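Local coordinates for protein HI0065 (Haemophilus influenzae, PDB 1HTW) that is required for forming the threonylcarbamoyl group on adenosine 37 of tRNAs that read codons beginning with adenine, and binds ATP and magnesium as a P-loop protein, at residues Gln6-Glu11 with Leu15-Lys20; Val36-Asp41 with Thr48-Met53; Val129-Asp132 with Ala137-Ile140. One frame throughout, in Å; residues are numbered along the deposited sequence.

Interaction 1 of 3, residues Gln6-Glu11 with Leu15-Lys20; sequences QYIPDE and LRFGKK. With ADP (adenosine-5'-diphosphate), chain H.
Gln6 lays the aliphatic part of its side chain against the ring of Phe17, CG coming within 3.9 Å of Phe17 CD1 and 4.0 Å of Phe17 CE1. With CG anti to the backbone N (chi1 179°) and the chain bent at chi2, the amide plane lies 34° from the ring plane, while its NE2 makes a weak hydrogen bond back to Tyr7 O. Two residues on, Ile8 points the same way, and its CD1 methyl ends 3.9 Å from Phe17 CB, the two side chains crossing at about a right angle. Phe17 reaches both partners because its CG is anti to its backbone N (chi1 -178°); its ring also meets that of Phe156 at nearly parallel planes. Asp10 takes the N-cap position, its side chain capping a backbone N of the first turn; OD1 is also hydrogen-bonded to Ser13 OG. Glu11 opens the helix: Glu11 O receives Leu15 N at 3.0 Å in the first-turn bond, and Leu15 CG packs 3.4 Å from the same oxygen. The Glu11 side chain instead runs extended along the nucleotide. Its CB sits 3.9 Å from ADP C5, and OE1 accepts a short hydrogen bond of 2.5 Å from the ribose O2' of ADP. OE2 forms a salt bridge to Arg51, which fixes the rotation of the carboxylate and so positions OE1 for O2'. Edge strand 3-8 passes through the N-cap into helix 11-28, and this junction lies at the adenosine end of the nucleotide pocket, with Glu11 as an ATP-binding residue.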
loop_
_atom_site.group_PDB
_atom_site.type_symbol
_atom_site.label_atom_id
_atom_site.label_comp_id
_atom_site.label_asym_id
_atom_site.label_seq_id
_atom_site.Cartn_x
_atom_site.Cartn_y
_atom_site.Cartn_z
ATOM N N GLN A 6 11.417 8.868 -6.567
ATOM C CA GLN A 6 12.360 8.650 -5.502
ATOM C C GLN A 6 13.253 7.442 -5.702
ATOM O O GLN A 6 12.774 6.345 -5.915
ATOM C CB GLN A 6 11.509 8.370 -4.196
ATOM C CG GLN A 6 12.409 8.110 -2.999
ATOM C CD GLN A 6 12.984 9.379 -2.404
ATOM O OE1 GLN A 6 12.338 10.435 -2.364
ATOM N NE2 GLN A 6 14.294 9.350 -2.154
ATOM N N TYR A 7 14.555 7.751 -5.740
ATOM C CA TYR A 7 15.559 6.676 -5.882
ATOM C C TYR A 7 15.745 6.007 -4.517
ATOM O O TYR A 7 15.768 6.647 -3.436
ATOM C CB TYR A 7 16.897 7.344 -6.340
ATOM C CG TYR A 7 18.074 6.393 -6.388
ATOM C CD1 TYR A 7 17.938 5.245 -7.172
ATOM C CD2 TYR A 7 19.312 6.734 -5.889
ATOM C CE1 TYR A 7 19.024 4.374 -7.300
ATOM C CE2 TYR A 7 20.417 5.898 -6.058
ATOM C CZ TYR A 7 20.220 4.713 -6.750
ATOM O OH TYR A 7 21.313 3.886 -6.993
ATOM N N ILE A 8 15.767 4.729 -4.566
ATOM C CA ILE A 8 15.893 3.852 -3.351
ATOM C C ILE A 8 17.122 2.930 -3.588
ATOM O O ILE A 8 16.991 1.911 -4.249
ATOM C CB ILE A 8 14.638 2.974 -3.345
ATOM C CG1 ILE A 8 13.370 3.833 -3.185
ATOM C CG2 ILE A 8 14.786 1.998 -2.153
ATOM C CD1 ILE A 8 13.304 4.699 -1.918
ATOM N N PRO A 9 18.251 3.394 -3.109
ATOM C CA PRO A 9 19.527 2.705 -3.448
ATOM C C PRO A 9 19.706 1.322 -2.925
ATOM O O PRO A 9 20.475 0.500 -3.452
ATOM C CB PRO A 9 20.583 3.667 -2.909
ATOM C CG PRO A 9 19.933 4.577 -1.987
ATOM C CD PRO A 9 18.469 4.638 -2.385
ATOM N N ASP A 10 18.975 0.921 -1.857
ATOM C CA ASP A 10 19.159 -0.398 -1.273
ATOM C C ASP A 10 17.972 -0.715 -0.360
ATOM O O ASP A 10 17.048 0.125 -0.267
ATOM C CB ASP A 10 20.436 -0.338 -0.395
ATOM C CG ASP A 10 20.517 0.903 0.448
ATOM O OD1 ASP A 10 19.562 1.244 1.198
ATOM O OD2 ASP A 10 21.543 1.626 0.376
ATOM N N GLU A 11 17.940 -1.954 0.096
ATOM C CA GLU A 11 16.780 -2.368 0.896
ATOM C C GLU A 11 16.569 -1.552 2.142
ATOM O O GLU A 11 15.356 -1.299 2.434
ATOM C CB GLU A 11 16.904 -3.877 1.174
ATOM C CG GLU A 11 15.644 -4.391 1.884
ATOM C CD GLU A 11 15.545 -5.895 1.885
ATOM O OE1 GLU A 11 16.141 -6.529 0.990
ATOM O OE2 GLU A 11 14.883 -6.432 2.803
ATOM N N LEU A 15 12.984 0.378 3.264
ATOM C CA LEU A 15 12.279 0.319 4.588
ATOM C C LEU A 15 12.126 1.697 5.206
ATOM O O LEU A 15 10.958 1.969 5.669
ATOM C CB LEU A 15 13.092 -0.619 5.467
ATOM C CG LEU A 15 13.217 -2.064 5.013
ATOM C CD1 LEU A 15 14.221 -2.807 5.912
ATOM C CD2 LEU A 15 11.901 -2.780 4.878
ATOM N N ARG A 16 13.068 2.573 5.145
ATOM C CA ARG A 16 12.993 3.941 5.625
ATOM C C ARG A 16 11.936 4.708 4.847
ATOM O O ARG A 16 11.165 5.500 5.440
ATOM C CB ARG A 16 14.353 4.632 5.475
ATOM C CG ARG A 16 14.353 6.106 5.913
ATOM C CD ARG A 16 15.770 6.678 5.786
ATOM N NE ARG A 16 15.798 8.122 5.892
ATOM C CZ ARG A 16 16.319 8.982 5.018
ATOM N NH1 ARG A 16 16.859 8.562 3.884
ATOM N NH2 ARG A 16 16.300 10.280 5.293
ATOM N N PHE A 17 11.859 4.499 3.524
ATOM C CA PHE A 17 10.829 5.183 2.762
ATOM C C PHE A 17 9.439 4.668 3.110
ATOM O O PHE A 17 8.529 5.466 3.331
ATOM C CB PHE A 17 11.058 4.950 1.221
ATOM C CG PHE A 17 10.003 5.697 0.423
ATOM C CD1 PHE A 17 10.248 7.033 0.080
ATOM C CD2 PHE A 17 8.845 5.082 0.042
ATOM C CE1 PHE A 17 9.256 7.713 -0.650
ATOM C CE2 PHE A 17 7.853 5.767 -0.631
ATOM C CZ PHE A 17 8.094 7.098 -0.996
ATOM N N GLY A 18 9.311 3.346 3.366
ATOM C CA GLY A 18 7.995 2.850 3.803
ATOM C C GLY A 18 7.597 3.494 5.157
ATOM O O GLY A 18 6.424 3.861 5.317
ATOM N N LYS A 19 8.540 3.614 6.052
ATOM C CA LYS A 19 8.199 4.156 7.411
ATOM C C LYS A 19 7.722 5.622 7.215
ATOM O O LYS A 19 6.663 6.000 7.725
ATOM C CB LYS A 19 9.381 4.146 8.330
ATOM C CG LYS A 19 9.056 4.782 9.720
ATOM C CD LYS A 19 10.248 4.782 10.638
ATOM C CE LYS A 19 10.031 5.639 11.879
ATOM N NZ LYS A 19 8.787 5.283 12.632
ATOM N N LYS A 20 8.478 6.368 6.414
ATOM C CA LYS A 20 8.072 7.795 6.181
ATOM C C LYS A 20 6.722 7.870 5.496
ATOM O O LYS A 20 5.876 8.676 5.961
ATOM C CB LYS A 20 9.139 8.512 5.351
ATOM C CG LYS A 20 8.786 9.957 5.001
ATOM C CD LYS A 20 9.847 10.636 4.152
ATOM C CE LYS A 20 9.772 12.169 4.314
ATOM N NZ LYS A 20 9.217 12.779 3.075
HETATM P PB ADP H . 7.234 -8.127 -4.662
HETATM O O1B ADP H . 6.184 -8.134 -3.545
HETATM O O2B ADP H . 7.117 -6.960 -5.548
HETATM O O3B ADP H . 7.082 -9.500 -5.448
HETATM P PA ADP H . 9.204 -8.655 -2.602
HETATM O O1A ADP H . 8.591 -9.923 -2.099
HETATM O O2A ADP H . 9.218 -7.527 -1.646
HETATM O O3A ADP H . 8.620 -8.239 -4.012
HETATM O "O5'" ADP H . 10.724 -9.009 -2.971
HETATM C "C5'" ADP H . 11.762 -8.071 -3.087
HETATM C "C4'" ADP H . 13.101 -8.856 -3.035
HETATM O "O4'" ADP H . 14.152 -8.003 -3.484
HETATM C "C3'" ADP H . 13.456 -9.334 -1.644
HETATM O "O3'" ADP H . 14.026 -10.679 -1.698
HETATM C "C2'" ADP H . 14.405 -8.240 -1.194
HETATM O "O2'" ADP H . 15.266 -8.606 -0.133
HETATM C "C1'" ADP H . 15.112 -7.835 -2.507
HETATM N N9 ADP H . 15.574 -6.469 -2.508
HETATM C C8 ADP H . 16.827 -6.037 -2.836
HETATM N N7 ADP H . 17.025 -4.764 -2.872
HETATM C C5 ADP H . 15.836 -4.285 -2.537
HETATM C C6 ADP H . 15.468 -2.962 -2.484
HETATM N N6 ADP H . 16.250 -1.931 -2.767
HETATM N N1 ADP H . 14.144 -2.753 -2.236
HETATM C C2 ADP H . 13.314 -3.790 -2.038
HETATM N N3 ADP H . 13.567 -5.114 -2.117
HETATM C C4 ADP H . 14.896 -5.260 -2.339
#

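Interaction 2 of 3, residues Val36-Asp41 with Thr48-Met53; sequences VYLNGD and TLTRGM. With NA (sodium ion), chain F; MG (magnesium ion), chain E; ADP (adenosine-5'-diphosphate), chain H.
Strand 34-39, the P-loop and helix 46-56 make up the Walker A strand-loop-helix unit of this nucleotide-binding fold, and the contact is the packing of that helix on its strand. Leu38 carries it. Its chi1 of -59° sets CG beside the backbone N, and chi2 of 172° parts the two methyls: CD2 meets Leu49 CD2 at 4.0 Å, and CD1 lies 3.1 Å from Thr50 OG1, a tight contact and not a bond. That hydroxyl is bonded within the helix to Lys46 O. Val129 of the neighbouring strand packs on both leucines. At the end of the strand, backbone and side-chain oxygens bind ions. Leu38 O, at 2.8 Å, and Asn39 OD1 bind a sodium ion whose site is completed by Ile112 and Ser115. Gly40 O coordinates a magnesium ion at 2.4 Å alongside four waters, a second magnesium distinct from the one at Thr47 and Glu113; water 1 accepts from Gly40 N and water 2 donates to Asp41 OD1. On the helix, Thr48 offers both its N and its OG1 to one oxygen of ADP, O2A, each at 2.8 Å, the backbone N-H bond being bent to 139°. Two donors gripping O2A probably ease its negative charge and hold the alpha-phosphate against the start of the helix.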
loop_
_atom_site.group_PDB
_atom_site.type_symbol
_atom_site.label_atom_id
_atom_site.label_comp_id
_atom_site.label_asym_id
_atom_site.label_seq_id
_atom_site.Cartn_x
_atom_site.Cartn_y
_atom_site.Cartn_z
ATOM N N VAL A 36 -4.117 2.331 -1.406
ATOM C CA VAL A 36 -2.763 2.449 -1.983
ATOM C C VAL A 36 -2.584 1.223 -2.898
ATOM O O VAL A 36 -2.537 0.109 -2.381
ATOM C CB VAL A 36 -1.718 2.415 -0.892
ATOM C CG1 VAL A 36 -0.310 2.724 -1.493
ATOM C CG2 VAL A 36 -1.942 3.587 0.137
ATOM N N TYR A 37 -2.359 1.480 -4.190
ATOM C CA TYR A 37 -2.098 0.358 -5.102
ATOM C C TYR A 37 -0.589 0.262 -5.303
ATOM O O TYR A 37 0.025 1.241 -5.700
ATOM C CB TYR A 37 -2.714 0.667 -6.464
ATOM C CG TYR A 37 -4.223 0.578 -6.569
ATOM C CD1 TYR A 37 -5.062 0.467 -5.464
ATOM C CD2 TYR A 37 -4.787 0.658 -7.829
ATOM C CE1 TYR A 37 -6.453 0.425 -5.641
ATOM C CE2 TYR A 37 -6.156 0.606 -8.015
ATOM C CZ TYR A 37 -6.966 0.491 -6.915
ATOM O OH TYR A 37 -8.342 0.440 -7.137
ATOM N N LEU A 38 -0.011 -0.914 -4.965
ATOM C CA LEU A 38 1.409 -1.146 -5.065
ATOM C C LEU A 38 1.679 -1.964 -6.350
ATOM O O LEU A 38 1.151 -3.046 -6.521
ATOM C CB LEU A 38 1.935 -1.971 -3.870
ATOM C CG LEU A 38 1.701 -1.362 -2.483
ATOM C CD1 LEU A 38 2.093 -2.349 -1.396
ATOM C CD2 LEU A 38 2.418 -0.039 -2.385
ATOM N N ASN A 39 2.386 -1.310 -7.277
ATOM C CA ASN A 39 2.597 -1.866 -8.615
ATOM C C ASN A 39 4.096 -2.075 -8.888
ATOM O O ASN A 39 4.985 -1.492 -8.333
ATOM C CB ASN A 39 2.075 -0.844 -9.633
ATOM C CG ASN A 39 0.568 -0.625 -9.547
ATOM O OD1 ASN A 39 -0.192 -1.582 -9.260
ATOM N ND2 ASN A 39 0.178 0.623 -9.753
ATOM N N GLY A 40 4.319 -3.113 -9.735
ATOM C CA GLY A 40 5.734 -3.463 -10.001
ATOM C C GLY A 40 5.794 -4.978 -10.244
ATOM O O GLY A 40 4.850 -5.720 -10.034
ATOM N N ASP A 41 6.827 -5.341 -11.063
ATOM C CA ASP A 41 6.936 -6.767 -11.378
ATOM C C ASP A 41 7.198 -7.622 -10.162
ATOM O O ASP A 41 7.613 -7.182 -9.102
ATOM C CB ASP A 41 8.228 -6.911 -12.272
ATOM C CG ASP A 41 7.987 -6.367 -13.648
ATOM O OD1 ASP A 41 6.872 -6.066 -14.072
ATOM O OD2 ASP A 41 9.040 -6.257 -14.379
ATOM N N THR A 48 8.233 -5.866 0.372
ATOM C CA THR A 48 9.237 -5.282 1.229
ATOM C C THR A 48 8.886 -3.812 1.642
ATOM O O THR A 48 9.112 -3.474 2.780
ATOM C CB THR A 48 10.607 -5.200 0.526
ATOM O OG1 THR A 48 10.946 -6.645 0.361
ATOM C CG2 THR A 48 11.651 -4.551 1.353
ATOM N N LEU A 49 8.287 -3.131 0.675
ATOM C CA LEU A 49 7.844 -1.741 1.039
ATOM C C LEU A 49 6.666 -1.845 2.068
ATOM O O LEU A 49 6.814 -1.080 3.023
ATOM C CB LEU A 49 7.252 -1.084 -0.235
ATOM C CG LEU A 49 6.578 0.278 0.024
ATOM C CD1 LEU A 49 7.477 1.223 0.788
ATOM C CD2 LEU A 49 6.126 0.914 -1.304
ATOM N N THR A 50 5.797 -2.739 1.820
ATOM C CA THR A 50 4.683 -2.962 2.813
ATOM C C THR A 50 5.272 -3.294 4.173
ATOM O O THR A 50 4.814 -2.797 5.213
ATOM C CB THR A 50 3.852 -4.131 2.337
ATOM O OG1 THR A 50 3.181 -3.755 1.111
ATOM C CG2 THR A 50 2.710 -4.431 3.364
ATOM N N ARG A 51 6.271 -4.156 4.204
ATOM C CA ARG A 51 6.937 -4.461 5.489
ATOM C C ARG A 51 7.539 -3.270 6.151
ATOM O O ARG A 51 7.389 -3.008 7.375
ATOM C CB ARG A 51 7.904 -5.638 5.296
ATOM C CG ARG A 51 8.813 -5.945 6.469
ATOM C CD ARG A 51 9.733 -7.166 6.093
ATOM N NE ARG A 51 11.074 -6.829 5.729
ATOM C CZ ARG A 51 12.109 -6.354 6.326
ATOM N NH1 ARG A 51 12.131 -5.934 7.603
ATOM N NH2 ARG A 51 13.245 -6.146 5.623
ATOM N N GLY A 52 8.243 -2.403 5.421
ATOM C CA GLY A 52 8.831 -1.192 5.986
ATOM C C GLY A 52 7.622 -0.277 6.524
ATOM O O GLY A 52 7.899 0.377 7.511
ATOM N N MET A 53 6.578 -0.247 5.794
ATOM C CA MET A 53 5.414 0.629 6.246
ATOM C C MET A 53 4.874 0.065 7.571
ATOM O O MET A 53 4.832 0.827 8.551
ATOM C CB MET A 53 4.354 0.662 5.209
ATOM C CG MET A 53 4.675 1.320 3.826
ATOM S SD MET A 53 3.378 1.285 2.537
ATOM C CE MET A 53 2.102 2.592 3.298
HETATM NA NA NA F . -1.614 -3.070 -7.109
HETATM MG MG MG E . 3.075 -6.286 -11.513
HETATM P PB ADP H . 7.234 -8.127 -4.662
HETATM O O1B ADP H . 6.184 -8.134 -3.545
HETATM O O2B ADP H . 7.117 -6.960 -5.548
HETATM O O3B ADP H . 7.082 -9.500 -5.448
HETATM P PA ADP H . 9.204 -8.655 -2.602
HETATM O O1A ADP H . 8.591 -9.923 -2.099
HETATM O O2A ADP H . 9.218 -7.527 -1.646
HETATM O O3A ADP H . 8.620 -8.239 -4.012
HETATM O "O5'" ADP H . 10.724 -9.009 -2.971
HETATM C "C5'" ADP H . 11.762 -8.071 -3.087
HETATM C "C4'" ADP H . 13.101 -8.856 -3.035
HETATM O "O4'" ADP H . 14.152 -8.003 -3.484
HETATM C "C3'" ADP H . 13.456 -9.334 -1.644
HETATM O "O3'" ADP H . 14.026 -10.679 -1.698
HETATM C "C2'" ADP H . 14.405 -8.240 -1.194
HETATM O "O2'" ADP H . 15.266 -8.606 -0.133
HETATM C "C1'" ADP H . 15.112 -7.835 -2.507
HETATM N N9 ADP H . 15.574 -6.469 -2.508
HETATM C C8 ADP H . 16.827 -6.037 -2.836
HETATM N N7 ADP H . 17.025 -4.764 -2.872
HETATM C C5 ADP H . 15.836 -4.285 -2.537
HETATM C C6 ADP H . 15.468 -2.962 -2.484
HETATM N N6 ADP H . 16.250 -1.931 -2.767
HETATM N N1 ADP H . 14.144 -2.753 -2.236
HETATM C C2 ADP H . 13.314 -3.790 -2.038
HETATM N N3 ADP H . 13.567 -5.114 -2.117
HETATM C C4 ADP H . 14.896 -5.260 -2.339
HETATM O O HOH W 1 2.168 -4.232 -11.218
HETATM O O HOH W 2 4.396 -5.188 -13.307
HETATM O O HOH W 3 3.736 -8.481 -12.292
HETATM O O HOH W 4 1.936 -7.125 -9.513
#

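Interaction 3 of 3, residues Val129-Asp132 with Ala137-Ile140; sequences VNID and ARNI. With ADP (adenosine-5'-diphosphate), chain H.
Two backbone hydrogen bonds close the ring between Asp132 and Asn139, an antiparallel hydrogen-bonded pair. Asp132 N reaches Asn139 O at 2.8 Å in a nearly straight bond (174°), whereas Asn139 N comes to Asp132 O at 3.0 Å from well above the carbonyl plane. CA-H...O contacts add to these, Ile140 CA lying 3.3 Å from Asn130 O and Arg138 CA 3.2 Å from Asp132 O. The pairing builds the beta hairpin of strands 127-134 and 137-144, which carries the sheet from the P-loop strand 34-39 out to edge strand 3-8. Apolar packing lies on the face of Ile131 and Ile140: their CG1 atoms are 4.2 Å apart, and Val129 CG1 nestles beside Ile140 CG2 at 3.6 Å, the two side chains pointing the same way. Met14 of helix 11-28 touches Ile131 and Ile140 here. Polar and ligand contacts gather on Arg138. Bent at chi2 (-72°), it passes its CD 4.1 Å from Ile131 CG2, and one guanidinium face lies over the adenine near C4 and C5, ADP C5 3.7 Å above its plane and offset toward the rim. NH1 donates to Ala137 O and Asp135 O, and NE to Ala44 O, bonds that fix the group's rotation against the base.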
loop_
_atom_site.group_PDB
_atom_site.type_symbol
_atom_site.label_atom_id
_atom_site.label_comp_id
_atom_site.label_asym_id
_atom_site.label_seq_id
_atom_site.Cartn_x
_atom_site.Cartn_y
_atom_site.Cartn_z
ATOM N N VAL A 129 1.724 3.390 -6.373
ATOM C CA VAL A 129 3.166 3.399 -6.092
ATOM C C VAL A 129 3.796 2.477 -7.151
ATOM O O VAL A 129 3.566 1.262 -7.081
ATOM C CB VAL A 129 3.425 2.751 -4.701
ATOM C CG1 VAL A 129 4.911 2.725 -4.420
ATOM C CG2 VAL A 129 2.743 3.581 -3.608
ATOM N N ASN A 130 4.514 3.053 -8.123
ATOM C CA ASN A 130 5.018 2.185 -9.222
ATOM C C ASN A 130 6.493 1.965 -8.974
ATOM O O ASN A 130 7.273 2.930 -8.915
ATOM C CB ASN A 130 4.838 2.962 -10.546
ATOM C CG ASN A 130 3.389 3.117 -10.944
ATOM O OD1 ASN A 130 2.524 2.387 -10.472
ATOM N ND2 ASN A 130 3.063 4.115 -11.783
ATOM N N ILE A 131 6.923 0.728 -8.716
ATOM C CA ILE A 131 8.272 0.446 -8.349
ATOM C C ILE A 131 9.049 -0.124 -9.578
ATOM O O ILE A 131 8.627 -1.156 -10.062
ATOM C CB ILE A 131 8.315 -0.682 -7.249
ATOM C CG1 ILE A 131 7.422 -0.214 -6.059
ATOM C CG2 ILE A 131 9.753 -0.827 -6.758
ATOM C CD1 ILE A 131 7.532 -1.230 -4.881
ATOM N N ASP A 132 10.157 0.478 -9.908
ATOM C CA ASP A 132 11.080 -0.077 -10.941
ATOM C C ASP A 132 12.337 -0.524 -10.232
ATOM O O ASP A 132 12.716 -0.215 -9.101
ATOM C CB ASP A 132 11.438 0.948 -11.994
ATOM C CG ASP A 132 11.958 0.409 -13.308
ATOM O OD1 ASP A 132 11.961 -0.820 -13.567
ATOM O OD2 ASP A 132 12.272 1.270 -14.174
ATOM N N ALA A 137 18.903 -2.014 -6.449
ATOM C CA ALA A 137 18.396 -0.639 -6.313
ATOM C C ALA A 137 17.006 -0.573 -6.912
ATOM O O ALA A 137 16.587 -1.377 -7.725
ATOM C CB ALA A 137 19.293 0.419 -6.901
ATOM N N ARG A 138 16.241 0.457 -6.521
ATOM C CA ARG A 138 14.909 0.667 -7.015
ATOM C C ARG A 138 14.683 2.162 -7.263
ATOM O O ARG A 138 15.418 3.009 -6.807
ATOM C CB ARG A 138 13.809 0.176 -5.984
ATOM C CG ARG A 138 13.967 -1.278 -5.572
ATOM C CD ARG A 138 13.625 -2.303 -6.582
ATOM N NE ARG A 138 13.654 -3.698 -6.093
ATOM C CZ ARG A 138 14.741 -4.461 -6.173
ATOM N NH1 ARG A 138 15.857 -4.005 -6.752
ATOM N NH2 ARG A 138 14.706 -5.749 -5.810
ATOM N N ASN A 139 13.603 2.449 -7.978
ATOM C CA ASN A 139 13.107 3.829 -8.105
ATOM C C ASN A 139 11.577 3.727 -8.073
ATOM O O ASN A 139 10.946 2.937 -8.770
ATOM C CB ASN A 139 13.601 4.429 -9.445
ATOM C CG ASN A 139 13.476 5.960 -9.421
ATOM O OD1 ASN A 139 14.351 6.650 -8.906
ATOM N ND2 ASN A 139 12.354 6.391 -9.963
ATOM N N ILE A 140 10.990 4.589 -7.205
ATOM C CA ILE A 140 9.527 4.533 -7.057
ATOM C C ILE A 140 8.915 5.851 -7.550
ATOM O O ILE A 140 9.522 6.879 -7.349
ATOM C CB ILE A 140 9.246 4.484 -5.511
ATOM C CG1 ILE A 140 9.783 3.150 -4.987
ATOM C CG2 ILE A 140 7.757 4.676 -5.292
ATOM C CD1 ILE A 140 9.832 3.108 -3.465
HETATM P PB ADP H . 7.234 -8.127 -4.662
HETATM O O1B ADP H . 6.184 -8.134 -3.545
HETATM O O2B ADP H . 7.117 -6.960 -5.548
HETATM O O3B ADP H . 7.082 -9.500 -5.448
HETATM P PA ADP H . 9.204 -8.655 -2.602
HETATM O O1A ADP H . 8.591 -9.923 -2.099
HETATM O O2A ADP H . 9.218 -7.527 -1.646
HETATM O O3A ADP H . 8.620 -8.239 -4.012
HETATM O "O5'" ADP H . 10.724 -9.009 -2.971
HETATM C "C5'" ADP H . 11.762 -8.071 -3.087
HETATM C "C4'" ADP H . 13.101 -8.856 -3.035
HETATM O "O4'" ADP H . 14.152 -8.003 -3.484
HETATM C "C3'" ADP H . 13.456 -9.334 -1.644
HETATM O "O3'" ADP H . 14.026 -10.679 -1.698
HETATM C "C2'" ADP H . 14.405 -8.240 -1.194
HETATM O "O2'" ADP H . 15.266 -8.606 -0.133
HETATM C "C1'" ADP H . 15.112 -7.835 -2.507
HETATM N N9 ADP H . 15.574 -6.469 -2.508
HETATM C C8 ADP H . 16.827 -6.037 -2.836
HETATM N N7 ADP H . 17.025 -4.764 -2.872
HETATM C C5 ADP H . 15.836 -4.285 -2.537
HETATM C C6 ADP H . 15.468 -2.962 -2.484
HETATM N N6 ADP H . 16.250 -1.931 -2.767
HETATM N N1 ADP H . 14.144 -2.753 -2.236
HETATM C C2 ADP H . 13.314 -3.790 -2.038
HETATM N N3 ADP H . 13.567 -5.114 -2.117
HETATM C C4 ADP H . 14.896 -5.260 -2.339
#

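All three contacts reach the same sheet and touch ADP. Interactions 1 and 3 join through neighbouring strands, Ile8 O lying 2.8 Å from Arg138 N and Gln6 O equally close to Ile140 N, and from this junction Glu11 and Arg138 both reach the adenosine part. Interactions 2 and 3 share the next strand boundary, with Tyr37 O 2.8 Å from Val129 N; interaction 2 supplies the phosphate end of the pocket, interactions 1 and 3 the adenosine end. Helix packing ties interaction 1 to interaction 2: Gly18 CA approaches Leu49 CD1 to 3.5 Å, and Gly18 O lies 3.4 Å from Met53 CG. Centre to centre, interactions 1 and 2 are about 11 Å apart, the other two pairs about 9 Å.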